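Local coordinates for aerotolerance-related membrane protein (Bacteroides fragilis, PDB 4JDU), which binds calcium through a von Willebrand factor type A domain, the part present here, and probably contributes to aerotolerance as a membrane protein, at residues A[89-94]-A[123-128]; A[139-144]-A[180-185]; A[14-19]-A[53-58]. The protein carries 6 engineered substitutions. One frame throughout, in Å; residues are numbered along the deposited sequence. Where two conformers were deposited one is given.

Contact 1 of 3, residues A[89-94]-A[123-128]; sequences TAIGAA and GGAVAA. Engineered in segment 123-128: Ala127 (natural residue Glu). With CA (calcium ion), chain C.
In the von Willebrand factor A fold, the loop that carries the threonine of the metal-ion-dependent adhesion site (MIDAS) runs into helix 91-99, and the start of that helix packs on the start of helix 125-134 where Gly92 meets Ala125. The two backbones come very close: Gly92 CA is 3.7 Å from Ala125 CA, an approach made possible because Gly92 presents only hydrogens on the side turned to its partner. Gly124, at the N-cap position of helix 125-134, borders the same spot through its carbonyl, with Gly124 O 4.0 Å from Gly92 CA. That oxygen also receives the helical bond from Ala128 N, so it is engaged within its own first turn. Gly124 has a positive phi of 103°, a backbone shape readily adopted by glycine, and the chain turns there into the helix.

Small apolar groups continue the contact. The methyl of Ala125 sits alongside the branch point of Ile91, with Ala125 CB 4.0 Å from Ile91 CB and equally near CG2. Ile91 CG2 is anti to the backbone N, while CG1 lies anti to the carbonyl carbon (chi1 -60°) and leads to CD1 farther from Ala125. Asn120, from a loop, touches both Ile91 and Ala125. The buried area is a modest 142 Å² and the contact is van der Waals in kind, made by methyls, Gly92 CA and carbonyl oxygens that carbon atoms approach.

Upstream, Thr89 OG1 binds the calcium ion at 2.4 Å, in a site it shares with Ser18, Ser20 and two waters, so the metal ligand stands two residues before the packed turn. One turn beyond Ala125, the methyl of Ala128 closes on the carbonyl of Gly92 itself, Ala128 CB lying 3.7 Å from Gly92 O.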
loop_
_atom_site.group_PDB
_atom_site.type_symbol
_atom_site.label_atom_id
_atom_site.label_comp_id
_atom_site.label_asym_id
_atom_site.label_seq_id
_atom_site.Cartn_x
_atom_site.Cartn_y
_atom_site.Cartn_z
ATOM N N THR A 89 8.239 5.355 7.703
ATOM C CA THR A 89 6.949 5.227 7.026
ATOM C C THR A 89 6.435 6.562 6.476
ATOM O O THR A 89 6.014 7.439 7.238
ATOM C CB THR A 89 5.916 4.585 7.959
ATOM O OG1 THR A 89 6.364 3.266 8.306
ATOM C CG2 THR A 89 4.547 4.506 7.284
ATOM N N ALA A 90 6.466 6.696 5.149
ATOM C CA ALA A 90 6.203 7.969 4.471
ATOM C C ALA A 90 5.090 7.845 3.429
ATOM O O ALA A 90 5.344 7.895 2.219
ATOM C CB ALA A 90 7.473 8.474 3.813
ATOM N N ILE A 91 3.858 7.696 3.907
ATOM C CA ILE A 91 2.717 7.516 3.025
ATOM C C ILE A 91 2.513 8.723 2.094
ATOM O O ILE A 91 2.195 8.560 0.908
ATOM C CB ILE A 91 1.428 7.231 3.841
ATOM C CG1 ILE A 91 1.600 5.961 4.685
ATOM C CG2 ILE A 91 0.231 7.103 2.914
ATOM C CD1 ILE A 91 0.407 5.665 5.603
ATOM N N GLY A 92 2.699 9.933 2.617
ATOM C CA GLY A 92 2.531 11.134 1.811
ATOM C C GLY A 92 3.489 11.156 0.635
ATOM O O GLY A 92 3.102 11.459 -0.493
ATOM N N ALA A 93 4.748 10.830 0.896
ATOM C CA ALA A 93 5.737 10.771 -0.173
ATOM C C ALA A 93 5.336 9.757 -1.242
ATOM O O ALA A 93 5.526 10.006 -2.435
ATOM C CB ALA A 93 7.119 10.452 0.391
ATOM N N ALA A 94 4.778 8.624 -0.821
ATOM C CA ALA A 94 4.340 7.594 -1.762
ATOM C C ALA A 94 3.151 8.056 -2.607
ATOM O O ALA A 94 3.115 7.812 -3.822
ATOM C CB ALA A 94 4.017 6.279 -1.028
ATOM N N GLY A 123 4.260 13.619 8.565
ATOM C CA GLY A 123 3.002 14.292 8.299
ATOM C C GLY A 123 2.791 14.467 6.808
ATOM O O GLY A 123 3.719 14.280 6.019
ATOM N N GLY A 124 1.570 14.806 6.410
ATOM C CA GLY A 124 1.307 15.138 5.020
ATOM C C GLY A 124 0.627 14.084 4.163
ATOM O O GLY A 124 0.377 14.319 2.983
ATOM N N ALA A 125 0.320 12.926 4.735
ATOM C CA ALA A 125 -0.395 11.896 3.986
ATOM C C ALA A 125 -1.801 12.360 3.606
ATOM O O ALA A 125 -2.241 12.168 2.469
ATOM C CB ALA A 125 -0.455 10.600 4.778
ATOM N N VAL A 126 -2.504 12.967 4.559
ATOM C CA VAL A 126 -3.851 13.463 4.295
ATOM C C VAL A 126 -3.815 14.577 3.242
ATOM O O VAL A 126 -4.615 14.571 2.298
ATOM C CB VAL A 126 -4.548 13.927 5.601
ATOM C CG1 VAL A 126 -5.895 14.533 5.303
ATOM C CG2 VAL A 126 -4.710 12.757 6.564
ATOM N N ALA A 127 -2.868 15.506 3.388
ATOM C CA ALA A 127 -2.691 16.600 2.430
ATOM C C ALA A 127 -2.357 16.062 1.038
ATOM O O ALA A 127 -2.833 16.593 0.030
ATOM C CB ALA A 127 -1.603 17.553 2.910
ATOM N N ALA A 128 -1.539 15.018 0.979
ATOM C CA ALA A 128 -1.206 14.411 -0.301
ATOM C C ALA A 128 -2.445 13.796 -0.947
ATOM O O ALA A 128 -2.639 13.912 -2.162
ATOM C CB ALA A 128 -0.104 13.354 -0.138
HETATM CA CA CA C . 5.745 1.096 9.091
HETATM O O HOH W 1 8.064 0.441 10.184
HETATM O O HOH W 2 5.543 1.748 11.461
#

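Contact 2 of 3, residues A[139-144]-A[180-185]; sequences VNVLGV and EIAKEG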
loop_
_atom_site.group_PDB
_atom_site.type_symbol
_atom_site.label_atom_id
_atom_site.label_comp_id
_atom_site.label_asym_id
_atom_site.label_seq_id
_atom_site.Cartn_x
_atom_site.Cartn_y
_atom_site.Cartn_z
ATOM N N VAL A 139 -7.695 8.219 -4.278
ATOM C CA VAL A 139 -6.780 7.502 -3.389
ATOM C C VAL A 139 -7.560 6.575 -2.467
ATOM O O VAL A 139 -8.388 7.021 -1.661
ATOM C CB VAL A 139 -5.927 8.438 -2.527
ATOM C CG1 VAL A 139 -4.904 7.633 -1.736
ATOM C CG2 VAL A 139 -5.243 9.493 -3.384
ATOM N N ASN A 140 -7.284 5.284 -2.628
ATOM C CA ASN A 140 -7.879 4.217 -1.832
ATOM C C ASN A 140 -6.840 3.681 -0.869
ATOM O O ASN A 140 -5.641 3.731 -1.140
ATOM C CB ASN A 140 -8.343 3.087 -2.756
ATOM C CG ASN A 140 -9.309 3.571 -3.821
ATOM O OD1 ASN A 140 -10.461 3.904 -3.520
ATOM N ND2 ASN A 140 -8.849 3.612 -5.075
ATOM N N VAL A 141 -7.297 3.147 0.254
ATOM C CA VAL A 141 -6.380 2.577 1.230
ATOM C C VAL A 141 -6.833 1.188 1.676
ATOM O O VAL A 141 -7.993 0.995 2.084
ATOM C CB VAL A 141 -6.221 3.494 2.465
ATOM C CG1 VAL A 141 -5.225 2.891 3.441
ATOM C CG2 VAL A 141 -5.777 4.900 2.055
ATOM N N LEU A 142 -5.925 0.220 1.565
ATOM C CA LEU A 142 -6.153 -1.117 2.094
ATOM C C LEU A 142 -5.284 -1.261 3.335
ATOM O O LEU A 142 -4.048 -1.219 3.259
ATOM C CB LEU A 142 -5.825 -2.194 1.057
ATOM C CG LEU A 142 -6.467 -1.992 -0.315
ATOM C CD1 LEU A 142 -6.150 -3.143 -1.253
ATOM C CD2 LEU A 142 -7.968 -1.774 -0.196
ATOM N N GLY A 143 -5.938 -1.386 4.488
ATOM C CA GLY A 143 -5.233 -1.470 5.753
ATOM C C GLY A 143 -4.966 -2.921 6.097
ATOM O O GLY A 143 -5.895 -3.734 6.139
ATOM N N VAL A 144 -3.698 -3.255 6.307
ATOM C CA VAL A 144 -3.361 -4.628 6.682
ATOM C C VAL A 144 -2.805 -4.659 8.087
ATOM O O VAL A 144 -1.963 -3.854 8.470
ATOM C CB VAL A 144 -2.359 -5.317 5.712
ATOM C CG1 VAL A 144 -3.044 -5.704 4.405
ATOM C CG2 VAL A 144 -1.183 -4.424 5.455
ATOM N N GLU A 180 -9.041 8.322 7.131
ATOM C CA GLU A 180 -9.039 9.740 6.800
ATOM C C GLU A 180 -8.363 9.956 5.443
ATOM O O GLU A 180 -8.797 10.790 4.642
ATOM C CB GLU A 180 -8.360 10.559 7.899
ATOM C CG GLU A 180 -8.573 12.058 7.747
ATOM C CD GLU A 180 -7.774 12.874 8.743
ATOM O OE1 GLU A 180 -6.978 12.276 9.499
ATOM O OE2 GLU A 180 -7.936 14.114 8.751
ATOM N N ILE A 181 -7.307 9.199 5.186
ATOM C CA ILE A 181 -6.609 9.281 3.899
ATOM C C ILE A 181 -7.541 8.922 2.747
ATOM O O ILE A 181 -7.621 9.656 1.756
ATOM C CB ILE A 181 -5.352 8.397 3.879
ATOM C CG1 ILE A 181 -4.308 8.952 4.858
ATOM C CG2 ILE A 181 -4.766 8.310 2.466
ATOM C CD1 ILE A 181 -3.174 7.979 5.173
ATOM N N ALA A 182 -8.275 7.825 2.887
ATOM C CA ALA A 182 -9.210 7.418 1.843
ATOM C C ALA A 182 -10.331 8.432 1.678
ATOM O O ALA A 182 -10.739 8.732 0.547
ATOM C CB ALA A 182 -9.784 6.038 2.143
ATOM N N LYS A 183 -10.848 8.960 2.789
ATOM C CA LYS A 183 -11.905 9.967 2.725
ATOM C C LYS A 183 -11.436 11.183 1.933
ATOM O O LYS A 183 -12.108 11.622 0.987
ATOM C CB LYS A 183 -12.334 10.386 4.134
ATOM C CG LYS A 183 -13.193 11.652 4.149
ATOM C CD LYS A 183 -13.331 12.205 5.563
ATOM C CE LYS A 183 -14.071 13.533 5.564
ATOM N NZ LYS A 183 -14.174 14.081 6.946
ATOM N N GLU A 184 -10.278 11.721 2.302
ATOM C CA GLU A 184 -9.794 12.923 1.642
ATOM C C GLU A 184 -9.342 12.627 0.221
ATOM O O GLU A 184 -9.288 13.533 -0.608
ATOM C CB GLU A 184 -8.672 13.579 2.452
ATOM C CG GLU A 184 -9.129 14.125 3.806
ATOM C CD GLU A 184 -10.205 15.193 3.719
ATOM O OE1 GLU A 184 -10.919 15.382 4.729
ATOM O OE2 GLU A 184 -10.335 15.857 2.666
ATOM N N GLY A 185 -9.027 11.360 -0.056
ATOM C CA GLY A 185 -8.675 10.932 -1.399
ATOM C C GLY A 185 -9.866 10.552 -2.266
ATOM O O GLY A 185 -9.670 10.065 -3.385
#
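Val139 and Gly185 are joined by a nearly straight backbone bond: Val139 N donates to Gly185 O over 2.8 Å, with 172° at the hydrogen, the donor standing 28° off the carbonyl plane. Gly185 is where the chain leaves helix 175-184, and having no side chain it lets Val139 CB come within 3.9 Å of Gly185 CA. Two residues along the strand, on the same side as Val139, Val141 reaches across with CG2, which meets Ile181 CG2 at 3.6 Å; the two side chains cross at about a right angle. Val141 CG1 is anti to its own backbone N (chi1 -178°), which leaves CG2 beside that N and directed at the helix. The same methyl grazes the backbone of the next helix residue, 3.9 Å from Ala182 N, and Val139 O lies 3.6 Å from Ala182 CA.

Outside this shell, strand 138-143 and helix 175-184 run nearly antiparallel, their local axes 6.8 Å apart. The helix leads on to strand 189-191, parallel and next to 138-143 in the sheet, so the contact is the strand-to-helix packing of a beta-alpha-beta crossover. Strand 189-191 adds Tyr189 against both Val141 and Ala182. Asn140, alternating to the other side, holds Ile188 N through OD1 and thereby ties the strand to the chain just after the helix. At the helix end, Glu184 O accepts from Ser133 OG.

With every touching residue buried, the contact rests largely on dispersion between aliphatic groups, and its one hydrogen bond, between Val139 N and Gly185 O, pairs two backbone polar groups within that apolar packing.

Contact 3 of 3, residues A[14-19]-A[53-58]; sequences ALDISN and IVFAGD. With CA (calcium ion), chain C.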
loop_
_atom_site.group_PDB
_atom_site.type_symbol
_atom_site.label_atom_id
_atom_site.label_comp_id
_atom_site.label_asym_id
_atom_site.label_seq_id
_atom_site.Cartn_x
_atom_site.Cartn_y
_atom_site.Cartn_z
ATOM N N ALA A 14 0.708 1.540 -4.254
ATOM C CA ALA A 14 1.787 2.013 -3.390
ATOM C C ALA A 14 1.857 1.085 -2.187
ATOM O O ALA A 14 0.983 1.131 -1.316
ATOM C CB ALA A 14 1.549 3.460 -2.957
ATOM N N LEU A 15 2.875 0.230 -2.166
ATOM C CA LEU A 15 2.994 -0.813 -1.148
ATOM C C LEU A 15 4.002 -0.441 -0.079
ATOM O O LEU A 15 5.175 -0.210 -0.373
ATOM C CB LEU A 15 3.401 -2.140 -1.788
ATOM C CG LEU A 15 3.740 -3.303 -0.841
ATOM C CD1 LEU A 15 2.518 -3.755 -0.062
ATOM C CD2 LEU A 15 4.281 -4.439 -1.661
ATOM N N ASP A 16 3.532 -0.396 1.161
ATOM C CA ASP A 16 4.380 -0.217 2.339
ATOM C C ASP A 16 5.270 -1.452 2.526
ATOM O O ASP A 16 4.760 -2.556 2.724
ATOM C CB ASP A 16 3.444 -0.071 3.549
ATOM C CG ASP A 16 4.133 0.458 4.788
ATOM O OD1 ASP A 16 5.341 0.211 4.979
ATOM O OD2 ASP A 16 3.433 1.109 5.604
ATOM N N ILE A 17 6.587 -1.272 2.460
ATOM C CA ILE A 17 7.518 -2.365 2.754
ATOM C C ILE A 17 8.402 -2.042 3.961
ATOM O O ILE A 17 9.493 -2.606 4.138
ATOM C CB ILE A 17 8.356 -2.778 1.523
ATOM C CG1 ILE A 17 9.267 -1.643 1.051
ATOM C CG2 ILE A 17 7.424 -3.238 0.394
ATOM C CD1 ILE A 17 10.336 -2.137 0.072
ATOM N N SER A 18 7.898 -1.148 4.811
ATOM C CA SER A 18 8.600 -0.788 6.038
ATOM C C SER A 18 8.608 -1.955 7.006
ATOM O O SER A 18 7.856 -2.924 6.854
ATOM C CB SER A 18 7.979 0.456 6.684
ATOM O OG SER A 18 6.675 0.209 7.192
ATOM N N ASN A 19 9.454 -1.851 8.020
ATOM C CA ASN A 19 9.680 -2.970 8.921
ATOM C C ASN A 19 8.422 -3.454 9.648
ATOM O O ASN A 19 8.274 -4.642 9.895
ATOM C CB ASN A 19 10.796 -2.644 9.915
ATOM C CG ASN A 19 11.899 -3.680 9.896
ATOM O OD1 ASN A 19 11.837 -4.675 10.617
ATOM N ND2 ASN A 19 12.898 -3.470 9.050
ATOM N N ILE A 53 4.695 1.121 -6.791
ATOM C CA ILE A 53 5.643 1.844 -5.967
ATOM C C ILE A 53 5.797 1.076 -4.658
ATOM O O ILE A 53 4.825 0.515 -4.145
ATOM C CB ILE A 53 5.092 3.259 -5.691
ATOM C CG1 ILE A 53 5.319 4.132 -6.923
ATOM C CG2 ILE A 53 5.726 3.897 -4.453
ATOM C CD1 ILE A 53 4.441 5.354 -6.955
ATOM N N VAL A 54 7.018 1.009 -4.142
ATOM C CA VAL A 54 7.228 0.547 -2.772
ATOM C C VAL A 54 7.729 1.705 -1.924
ATOM O O VAL A 54 8.385 2.634 -2.426
ATOM C CB VAL A 54 8.225 -0.637 -2.691
ATOM C CG1 VAL A 54 7.689 -1.840 -3.453
ATOM C CG2 VAL A 54 9.622 -0.225 -3.206
ATOM N N PHE A 55 7.410 1.684 -0.636
ATOM C CA PHE A 55 7.870 2.764 0.228
ATOM C C PHE A 55 8.136 2.334 1.660
ATOM O O PHE A 55 7.519 1.400 2.178
ATOM C CB PHE A 55 6.886 3.950 0.206
ATOM C CG PHE A 55 5.571 3.685 0.905
ATOM C CD1 PHE A 55 4.502 3.121 0.212
ATOM C CD2 PHE A 55 5.393 4.011 2.252
ATOM C CE1 PHE A 55 3.282 2.896 0.838
ATOM C CE2 PHE A 55 4.171 3.763 2.893
ATOM C CZ PHE A 55 3.122 3.207 2.183
ATOM N N ALA A 56 9.052 3.053 2.290
ATOM C CA ALA A 56 9.217 3.015 3.734
ATOM C C ALA A 56 9.471 4.461 4.127
ATOM O O ALA A 56 8.543 5.266 4.096
ATOM C CB ALA A 56 10.368 2.094 4.134
ATOM N N GLY A 57 10.713 4.813 4.437
ATOM C CA GLY A 57 11.050 6.199 4.717
ATOM C C GLY A 57 11.069 7.047 3.458
ATOM O O GLY A 57 10.913 8.273 3.509
ATOM N N ASP A 58 11.279 6.390 2.322
ATOM C CA ASP A 58 11.215 7.048 1.024
ATOM C C ASP A 58 10.428 6.145 0.084
ATOM O O ASP A 58 10.181 4.978 0.401
ATOM C CB ASP A 58 12.622 7.280 0.479
ATOM C CG ASP A 58 13.541 6.098 0.727
HETATM CA CA CA C . 5.745 1.096 9.091
HETATM O O HOH W 1 8.064 0.441 10.184
HETATM O O HOH W 2 5.543 1.748 11.461
#
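Asp16, whose CA rides over the ring of Phe55, offers OD1 to two donors: Ser18 OG at 2.6 Å from Asp16 OD1, on the syn side, and Ser18 N at 2.9 Å, nearly in line with the C-O bond, which closes an Asx turn. Asp16 OD2 is held in its turn by Thr116 OG1, so both carboxylate oxygens are engaged. Ser18 OG also binds the calcium ion at 2.3 Å, and the metal would probably polarise the hydroxyl toward Asp16. Asp16, Ser18 and Ser20 supply the DxSxS sequence of the MIDAS motif, which starts on the last residue of strand 9-16 and runs into the loop after it; that strand pairs in parallel with strand 49-55. In that pairing Leu15 N donates to Ile53 O at 2.8 Å, Phe55 N to Leu15 O at 2.9 Å, and, just past the strand end, Ile17 N to Phe55 O at 2.8 Å. Phe55 CG lies between its backbone N and carbonyl carbon (chi1 71°), which swings the ring under the neighbouring strand: Asp16 CA makes a CH-pi contact 3.8 Å from the ring centroid, 18° off the normal. Toward the face that carries Val54, Ile17 CD1 packs 3.8 Å from Val54 CB.

How the contacts relate
Along the chain the contacts come in series: contact 3 closes before contact 1 opens, and contact 1 before contact 2. Contact 3 pairs two strands inside the mixed sheet, and contact 2 sets a helix on strand 138-143 of that sheet, with centres about 15 Å apart and no touch. The centre of contact 1 lies about 11 Å from each of theirs and bridges them: Ile91 and Ala125 meet Ile181 of contact 2, while Ala94 packs on Phe55 of contact 3. Contacts 1 and 3 also share the calcium ion and both its waters, Thr89 and Ser18 coming from different loops. The metal site is thus assembled from separate chain segments, each continuous with a packed element of the von Willebrand factor A fold.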